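Cellobiose 2-epimerase (PDB 3VW5) catalyses the reversible epimerization of unmodified cellobiose to 4-O-beta-D-glucopyranosyl-D-mannose. Local coordinates at residues A[106-110]-A[165-169]. The protein carries 2 engineered substitutions. Sequence-based numbering, arbitrary orientation.
Sequences MKHTY and NEALS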
# COMPACT_ATOMS: atom_id res chain seq x y z
N MET A 106 -4.07 17.52 9.46
CA MET A 106 -2.86 17.56 8.65
C MET A 106 -3.09 16.92 7.27
O MET A 106 -3.73 15.87 7.15
CB MET A 106 -1.74 16.82 9.41
CG MET A 106 -0.46 16.53 8.64
SD MET A 106 -0.38 14.85 7.97
CE MET A 106 0.63 14.00 9.18
N LYS A 107 -2.58 17.56 6.22
CA LYS A 107 -2.73 17.04 4.86
C LYS A 107 -1.45 16.34 4.43
O LYS A 107 -0.36 16.89 4.57
CB LYS A 107 -3.05 18.16 3.86
CG LYS A 107 -4.29 18.97 4.19
CD LYS A 107 -5.56 18.14 4.01
CE LYS A 107 -6.81 18.90 4.48
NZ LYS A 107 -7.21 19.98 3.53
N HIS A 108 -1.59 15.13 3.91
CA HIS A 108 -0.44 14.37 3.47
C HIS A 108 -0.63 13.78 2.07
O HIS A 108 -1.54 12.99 1.82
CB HIS A 108 -0.10 13.27 4.47
CG HIS A 108 1.37 12.98 4.56
ND1 HIS A 108 2.11 12.51 3.48
CD2 HIS A 108 2.24 13.10 5.59
CE1 HIS A 108 3.36 12.36 3.85
NE2 HIS A 108 3.48 12.70 5.13
N THR A 109 0.24 14.19 1.16
CA THR A 109 0.23 13.68 -0.20
C THR A 109 -0.00 12.17 -0.26
O THR A 109 -0.79 11.67 -1.06
CB THR A 109 1.56 14.01 -0.88
OG1 THR A 109 1.69 15.43 -0.92
CG2 THR A 109 1.60 13.48 -2.29
N TYR A 110 0.70 11.45 0.60
CA TYR A 110 0.63 10.00 0.65
C TYR A 110 -0.78 9.51 1.02
O TYR A 110 -1.31 8.56 0.42
CB TYR A 110 1.67 9.55 1.67
CG TYR A 110 1.69 8.11 2.01
CD1 TYR A 110 2.54 7.24 1.34
CD2 TYR A 110 0.89 7.60 3.03
CE1 TYR A 110 2.59 5.90 1.67
CE2 TYR A 110 0.93 6.26 3.37
CZ TYR A 110 1.78 5.41 2.68
OH TYR A 110 1.85 4.07 3.00
N ASN A 165 7.72 16.37 7.88
CA ASN A 165 7.24 15.09 7.39
C ASN A 165 7.48 13.95 8.40
O ASN A 165 8.16 12.96 8.09
CB ASN A 165 7.90 14.80 6.04
CG ASN A 165 7.17 13.74 5.23
OD1 ASN A 165 6.40 12.94 5.77
ND2 ASN A 165 7.43 13.71 3.92
N GLU A 166 6.95 14.11 9.61
CA GLU A 166 6.80 13.00 10.56
C GLU A 166 5.76 12.08 9.95
O GLU A 166 5.00 12.51 9.08
CB GLU A 166 6.26 13.54 11.89
CG GLU A 166 7.29 13.74 12.99
CD GLU A 166 6.88 14.80 14.01
OE1 GLU A 166 5.70 14.77 14.49
OE2 GLU A 166 7.73 15.67 14.34
N ALA A 167 5.72 10.83 10.39
CA ALA A 167 4.68 9.91 9.91
C ALA A 167 5.13 9.05 8.74
O ALA A 167 4.70 7.89 8.60
CB ALA A 167 3.38 10.65 9.54
N LEU A 168 5.98 9.61 7.88
CA LEU A 168 6.70 8.82 6.89
C LEU A 168 8.18 8.65 7.28
O LEU A 168 8.87 7.78 6.74
CB LEU A 168 6.56 9.41 5.48
CG LEU A 168 5.22 9.25 4.76
CD1 LEU A 168 5.41 9.31 3.23
CD2 LEU A 168 4.48 7.97 5.17
N SER A 169 8.65 9.47 8.23
CA SER A 169 10.03 9.37 8.69
C SER A 169 10.25 8.06 9.46
O SER A 169 9.30 7.49 10.01
CB SER A 169 10.42 10.57 9.55
OG SER A 169 10.58 10.21 10.92
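His108 NE2 donates to Asn165 OD1 over 3.0 Å, the one hydrogen bond that joins 106-110 to 165-169. Its N-H...O angle of 149° shows a moderate bend. The oxygen stays close to the imidazole plane, at the ring edge, but off the N-H line and shifted toward CE1, whereas the donor lies above the carbonyl plane, 46° out of it. Leu168 packs beside this polar link: its CD1 lies 3.7 Å from His108 CE1, and its other methyl, CD2, sits over one face of the Tyr110 ring in a CH-pi contact, 4.1 Å from the centroid and almost on the ring normal. Tyr110 presents that face with CG anti to its own backbone N (chi1 174°). At the margin, Met106 CE meets Ala167 CB at 4.3 Å, a looser apolar touch.

Further bonds help to place these groups. His108 ND1 accepts a weak bond from Tyr110 N at 3.4 Å, an N-cap interaction, so the imidazole joins a helix start to the loop through its two nitrogens. A leucine at His108 would probably leave Asn165 OD1 without this donor and the first turn of the helix without its side-chain cap. Asn165 ND2 is bound by Glu154 OE2 and Asp176 O, which fixes the amide's orientation.

In the (alpha/alpha)6 barrel, the contact lies where strand 102-108 passes into helix 109-126. Loop 165-169 packs against this junction beside strand 151-156, while Tyr110 and Leu168 both reach Asn180 of helix 179-196, and Tyr110 also touches helix 47-64.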